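Local coordinates for Ycf48-like protein (Thermosynechococcus elongatus, PDB 5OJ5) that probably assists the early assembly and repair of photosystem II, and binds the C-terminal extension of the D1 protein through a seven-bladed beta-propeller, at residues L78-D83 and E89-V94; V105-N110 and Q129-I134. One frame throughout, in Å; residues are numbered along the deposited sequence. Where two conformers were deposited one is given.

Contact 1 (L78-D83 and E89-V94); sequences LMETRD and EPRTLV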
loop_
_atom_site.group_PDB
_atom_site.type_symbol
_atom_site.label_atom_id
_atom_site.label_comp_id
_atom_site.label_asym_id
_atom_site.label_seq_id
_atom_site.Cartn_x
_atom_site.Cartn_y
_atom_site.Cartn_z
ATOM N N LEU A 78 11.792 -10.666 4.799
ATOM C CA LEU A 78 10.692 -11.014 5.681
ATOM C C LEU A 78 11.149 -10.666 7.084
ATOM O O LEU A 78 12.231 -11.117 7.507
ATOM C CB LEU A 78 10.476 -12.513 5.566
ATOM C CG LEU A 78 9.353 -13.125 6.369
ATOM C CD1 LEU A 78 7.979 -12.530 6.005
ATOM C CD2 LEU A 78 9.290 -14.644 6.211
ATOM N N MET A 79 10.375 -9.865 7.836
ATOM C CA MET A 79 10.728 -9.579 9.226
ATOM C C MET A 79 9.497 -9.627 10.096
ATOM O O MET A 79 8.374 -9.341 9.637
ATOM C CB MET A 79 11.396 -8.223 9.405
ATOM C CG MET A 79 12.588 -8.004 8.500
ATOM S SD MET A 79 13.552 -6.602 9.091
ATOM C CE MET A 79 14.821 -6.520 7.862
ATOM N N GLU A 80 9.706 -9.957 11.365
ATOM C CA GLU A 80 8.643 -10.154 12.334
ATOM C C GLU A 80 8.845 -9.189 13.496
ATOM O O GLU A 80 9.964 -9.022 13.983
ATOM C CB GLU A 80 8.714 -11.598 12.863
ATOM C CG GLU A 80 7.640 -11.994 13.848
ATOM C CD GLU A 80 7.733 -13.444 14.271
ATOM O OE1 GLU A 80 8.810 -14.055 14.123
ATOM O OE2 GLU A 80 6.702 -13.982 14.758
ATOM N N THR A 81 7.745 -8.609 14.001
ATOM C CA THR A 81 7.756 -7.830 15.241
ATOM C C THR A 81 6.817 -8.486 16.240
ATOM O O THR A 81 5.768 -9.042 15.866
ATOM C CB THR A 81 7.320 -6.359 14.977
ATOM O OG1 THR A 81 7.489 -5.625 16.195
ATOM C CG2 THR A 81 5.878 -6.211 14.527
ATOM N N ARG A 82 7.163 -8.334 17.524
ATOM C CA ARG A 82 6.302 -8.719 18.624
ATOM C C ARG A 82 5.986 -7.560 19.541
ATOM O O ARG A 82 5.282 -7.760 20.545
ATOM C CB ARG A 82 6.965 -9.835 19.440
ATOM C CG ARG A 82 7.305 -11.005 18.664
ATOM C CD ARG A 82 6.233 -11.936 18.653
ATOM N NE ARG A 82 6.777 -13.193 18.147
ATOM C CZ ARG A 82 6.158 -14.337 18.279
ATOM N NH1 ARG A 82 5.002 -14.326 18.904
ATOM N NH2 ARG A 82 6.677 -15.447 17.776
ATOM N N ASP A 83 6.458 -6.358 19.229
ATOM C CA ASP A 83 6.281 -5.198 20.090
ATOM C C ASP A 83 5.599 -4.048 19.359
ATOM O O ASP A 83 5.832 -2.872 19.658
ATOM C CB ASP A 83 7.609 -4.792 20.736
ATOM C CG ASP A 83 8.651 -4.348 19.744
ATOM O OD1 ASP A 83 8.365 -4.201 18.525
ATOM O OD2 ASP A 83 9.808 -4.119 20.176
ATOM N N GLU A 89 12.714 -8.425 13.572
ATOM C CA GLU A 89 13.686 -9.507 13.472
ATOM C C GLU A 89 13.635 -10.129 12.091
ATOM O O GLU A 89 12.558 -10.593 11.678
ATOM C CB GLU A 89 13.413 -10.576 14.528
ATOM C CG GLU A 89 13.684 -10.095 15.946
ATOM C CD GLU A 89 15.163 -10.056 16.305
ATOM O OE1 GLU A 89 16.005 -10.520 15.516
ATOM O OE2 GLU A 89 15.484 -9.567 17.406
ATOM N N PRO A 90 14.753 -10.210 11.359
ATOM C CA PRO A 90 14.722 -10.854 10.045
ATOM C C PRO A 90 14.481 -12.345 10.170
ATOM O O PRO A 90 14.958 -13.008 11.089
ATOM C CB PRO A 90 16.115 -10.594 9.465
ATOM C CG PRO A 90 16.723 -9.632 10.343
ATOM C CD PRO A 90 16.066 -9.608 11.670
ATOM N N ARG A 91 13.757 -12.868 9.189
ATOM C CA ARG A 91 13.527 -14.288 9.004
ATOM C C ARG A 91 13.912 -14.639 7.579
ATOM O O ARG A 91 13.424 -14.009 6.655
ATOM C CB ARG A 91 12.042 -14.576 9.247
ATOM C CG ARG A 91 11.496 -13.990 10.619
ATOM C CD ARG A 91 11.918 -14.873 11.664
ATOM N NE ARG A 91 11.419 -14.396 12.947
ATOM C CZ ARG A 91 12.240 -14.071 13.921
ATOM N NH1 ARG A 91 13.532 -14.041 13.661
ATOM N NH2 ARG A 91 11.783 -13.752 15.118
ATOM N N THR A 92 14.767 -15.598 7.363
ATOM C CA THR A 92 15.165 -15.956 6.005
ATOM C C THR A 92 14.601 -17.324 5.717
ATOM O O THR A 92 15.003 -18.307 6.333
ATOM C CB THR A 92 16.689 -15.998 5.873
ATOM O OG1 THR A 92 17.216 -14.730 6.247
ATOM C CG2 THR A 92 17.092 -16.307 4.426
ATOM N N LEU A 93 13.660 -17.426 4.817
ATOM C CA LEU A 93 13.166 -18.741 4.436
ATOM C C LEU A 93 14.131 -19.401 3.464
ATOM O O LEU A 93 14.727 -18.748 2.600
ATOM C CB LEU A 93 11.780 -18.621 3.838
ATOM C CG LEU A 93 10.672 -18.198 4.839
ATOM C CD1 LEU A 93 9.439 -17.786 4.056
ATOM C CD2 LEU A 93 10.373 -19.309 5.844
ATOM N N VAL A 94 14.276 -20.715 3.606
ATOM C CA VAL A 94 15.168 -21.456 2.738
ATOM C C VAL A 94 14.348 -21.808 1.502
ATOM O O VAL A 94 13.740 -22.872 1.396
ATOM C CB VAL A 94 15.797 -22.665 3.427
ATOM C CG1 VAL A 94 16.711 -23.407 2.422
ATOM C CG2 VAL A 94 16.608 -22.249 4.617
HETATM O O HOH W 1 14.590 -11.549 5.529
HETATM O O HOH W 2 9.684 -13.036 17.138
#

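Contact 2 (V105-N110 and Q129-I134); sequences VSFQGN and QSWSQI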
loop_
_atom_site.group_PDB
_atom_site.type_symbol
_atom_site.label_atom_id
_atom_site.label_comp_id
_atom_site.label_asym_id
_atom_site.label_seq_id
_atom_site.Cartn_x
_atom_site.Cartn_y
_atom_site.Cartn_z
ATOM N N VAL A 105 1.749 -8.773 1.776
ATOM C CA VAL A 105 1.543 -9.670 2.905
ATOM C C VAL A 105 0.215 -9.296 3.537
ATOM O O VAL A 105 -0.118 -8.107 3.653
ATOM C CB VAL A 105 2.695 -9.605 3.930
ATOM C CG1 VAL A 105 2.932 -8.176 4.478
ATOM C CG2 VAL A 105 2.498 -10.602 5.080
ATOM N N SER A 106 -0.556 -10.309 3.954
ATOM C CA SER A 106 -1.859 -10.029 4.560
ATOM C C SER A 106 -2.186 -11.102 5.565
ATOM O O SER A 106 -2.195 -12.290 5.217
ATOM C CB SER A 106 -2.919 -9.985 3.473
ATOM O OG SER A 106 -4.208 -9.745 4.001
ATOM N N PHE A 107 -2.526 -10.677 6.774
ATOM C CA PHE A 107 -3.018 -11.570 7.833
ATOM C C PHE A 107 -4.463 -11.243 8.159
ATOM O O PHE A 107 -4.905 -10.091 8.109
ATOM C CB PHE A 107 -2.194 -11.383 9.119
ATOM C CG PHE A 107 -0.893 -12.151 9.086
ATOM C CD1 PHE A 107 -0.810 -13.419 9.675
ATOM C CD2 PHE A 107 0.245 -11.643 8.441
ATOM C CE1 PHE A 107 0.347 -14.160 9.641
ATOM C CE2 PHE A 107 1.438 -12.414 8.402
ATOM C CZ PHE A 107 1.467 -13.667 8.999
ATOM N N GLN A 108 -5.180 -12.292 8.547
ATOM C CA GLN A 108 -6.466 -12.155 9.247
ATOM C C GLN A 108 -6.322 -13.087 10.450
ATOM O O GLN A 108 -6.339 -14.318 10.307
ATOM C CB GLN A 108 -7.631 -12.535 8.347
ATOM C CG GLN A 108 -8.978 -12.452 9.059
ATOM C CD GLN A 108 -9.186 -11.107 9.706
ATOM O OE1 GLN A 108 -9.463 -11.030 10.925
ATOM N NE2 GLN A 108 -9.097 -10.063 8.947
ATOM N N GLY A 109 -6.073 -12.505 11.605
ATOM C CA GLY A 109 -5.661 -13.331 12.748
ATOM C C GLY A 109 -4.378 -14.071 12.424
ATOM O O GLY A 109 -3.470 -13.532 11.782
ATOM N N ASN A 110 -4.281 -15.334 12.841
ATOM C CA ASN A 110 -3.059 -16.110 12.640
ATOM C C ASN A 110 -2.895 -16.632 11.221
ATOM O O ASN A 110 -1.854 -17.240 10.930
ATOM C CB ASN A 110 -2.965 -17.272 13.635
ATOM C CG ASN A 110 -2.054 -16.953 14.856
ATOM O OD1 ASN A 110 -1.468 -15.897 14.977
ATOM N ND2 ASN A 110 -1.929 -17.916 15.729
ATOM N N GLN A 129 4.776 -18.641 12.424
ATOM C CA GLN A 129 5.785 -19.500 13.041
ATOM C C GLN A 129 6.201 -20.623 12.102
ATOM O O GLN A 129 7.350 -21.092 12.185
ATOM C CB GLN A 129 5.286 -20.030 14.383
ATOM C CG GLN A 129 4.835 -18.875 15.287
ATOM C CD GLN A 129 5.866 -17.731 15.348
ATOM O OE1 GLN A 129 6.956 -17.896 15.885
ATOM N NE2 GLN A 129 5.523 -16.548 14.824
ATOM N N SER A 130 5.320 -21.033 11.191
ATOM C CA SER A 130 5.685 -21.947 10.128
ATOM C C SER A 130 5.018 -21.442 8.866
ATOM O O SER A 130 3.836 -21.057 8.873
ATOM C CB SER A 130 5.293 -23.366 10.400
ATOM O OG SER A 130 3.950 -23.444 10.657
ATOM N N TRP A 131 5.781 -21.438 7.796
ATOM C CA TRP A 131 5.304 -21.025 6.494
ATOM C C TRP A 131 5.447 -22.198 5.535
ATOM O O TRP A 131 6.440 -22.933 5.589
ATOM C CB TRP A 131 6.162 -19.861 5.955
ATOM C CG TRP A 131 6.028 -18.543 6.681
ATOM C CD1 TRP A 131 6.766 -18.101 7.735
ATOM C CD2 TRP A 131 5.062 -17.534 6.410
ATOM N NE1 TRP A 131 6.345 -16.853 8.110
ATOM C CE2 TRP A 131 5.290 -16.483 7.317
ATOM C CE3 TRP A 131 4.029 -17.427 5.478
ATOM C CZ2 TRP A 131 4.540 -15.315 7.316
ATOM C CZ3 TRP A 131 3.270 -16.246 5.473
ATOM C CH2 TRP A 131 3.523 -15.218 6.393
ATOM N N SER A 132 4.494 -22.312 4.623
ATOM C CA SER A 132 4.537 -23.269 3.542
ATOM C C SER A 132 4.389 -22.530 2.230
ATOM O O SER A 132 3.729 -21.484 2.142
ATOM C CB SER A 132 3.430 -24.294 3.680
ATOM O OG SER A 132 3.576 -24.982 4.910
ATOM N N GLN A 133 4.994 -23.090 1.202
ATOM C CA GLN A 133 4.856 -22.587 -0.140
ATOM C C GLN A 133 3.675 -23.269 -0.806
ATOM O O GLN A 133 3.547 -24.496 -0.770
ATOM C CB GLN A 133 6.157 -22.789 -0.901
ATOM C CG GLN A 133 6.056 -22.229 -2.285
ATOM C CD GLN A 133 7.414 -22.093 -2.947
ATOM O OE1 GLN A 133 8.453 -22.562 -2.428
ATOM N NE2 GLN A 133 7.420 -21.473 -4.112
ATOM N N ILE A 134 2.788 -22.473 -1.383
ATOM C CA ILE A 134 1.632 -22.964 -2.115
ATOM C C ILE A 134 1.961 -22.907 -3.598
ATOM O O ILE A 134 2.170 -21.807 -4.123
ATOM C CB ILE A 134 0.370 -22.136 -1.840
ATOM C CG1 ILE A 134 0.088 -22.161 -0.353
ATOM C CG2 ILE A 134 -0.822 -22.645 -2.711
ATOM C CD1 ILE A 134 -1.235 -21.713 -0.014
#

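Contact 1 (L78-D83 and E89-V94)
Glu80 and Glu89 face each other as an antiparallel hydrogen-bonded pair, the backbone N of Glu80 donating to Glu89 O at 2.9 Å and the N of Glu89 returning a bond to Glu80 O at 2.8 Å. Met79 and Pro90 follow as the non-hydrogen-bonded pair, their CA atoms 4.3 Å apart, and beyond them Arg91 N reaches Leu78 O at 2.9 Å. On this last pair's other side water 1 replaces a direct bond, accepting from Leu78 N and donating to Arg91 O.

The carboxylate of Glu80 is met side-on by Arg91, whose NE and NH2 both close on the single oxygen OE1. NE lies 2.9 Å from Glu80 OE1, nearly on the extension of its C-O bond, whereas NH2 approaches that oxygen from above the carboxylate plane. The oxygen sits in the guanidinium plane, but the two flat groups stand at 90° to each other. An extended Glu80 chain and an Arg91 chain folded at CG (chi2 -78°) bring them together. Along the strand from this bridge the contact turns apolar: Leu78 CD2 touches Leu93 CD1 at 3.8 Å, and on the Met79 face the methyl CE lies 4.4 Å from Pro90 CG.

Further out, Glu80 OE2 is hydrogen-bonded by His68, so both carboxylate oxygens have partners, which should hold the rotation of this buried group. Arg82 attracts Glu80 OE2 by charge alone, that oxygen lying well out of its guanidinium plane, and Arg82 NE shares water 2 with Arg91 NH2, the latter bond weak. The bound D1 peptide packs against Arg91 and Leu93 and is joined by backbone hydrogen bonds to Thr92 and Val94. Strands 77-81 and 89-90 thus form the outer beta hairpin of a four-stranded, antiparallel beta-propeller blade.

Contact 2 (V105-N110 and Q129-I134)
Trp131 and Phe107 bury nearly all the surface that is lost here, and they do so through a small patch of ring carbons. The benzo end of the indole meets the far end of the phenyl ring: Phe107 CZ lies 3.7 Å from Trp131 CH2 and 3.9 Å from Trp131 CZ2. The two side chains arrive from opposite directions, and their planes are steeply inclined at 79°. With the centroids of the phenyl and the six-membered indole ring 5.9 Å apart, the rings touch obliquely. In each residue CG stands opposite the carbonyl carbon, and the long reach of the two rings spans the distance between backbones that do not themselves touch.

Strand 101-108 is the first and strand 132-133 the last in order of a four-stranded antiparallel propeller blade, so the pair links the first strand to the segment that carries the last, across 111-117 and 120-124. Thr124 of the latter touches both rings. Trp70, from the preceding blade, joins the cluster: its ring lies at about 15° to that of Phe107 and edge-to-face with Trp131. The backbone of Trp131 is also hydrogen-bonded to the bound peptide.

Contacts 1 and 2 belong to successive four-stranded blades, with centres about 12 Å apart. Contact 1 joins neighbouring strands of its hairpin and is partly buried, so backbone ladder, salt bridge and water-mediated bonds carry it; contact 2 reaches between the edge strands of its blade and is fully buried, relying on aromatic packing without a hydrogen bond across. They also touch each other. Gln129 NE2 lies 2.8 Å from Glu80 OE2, a probable hydrogen bond between blades, while Leu78 and Leu93 rest against the pyrrole side of Trp131. The bound D1 peptide lies along both segment 89-94 and segment 129-134.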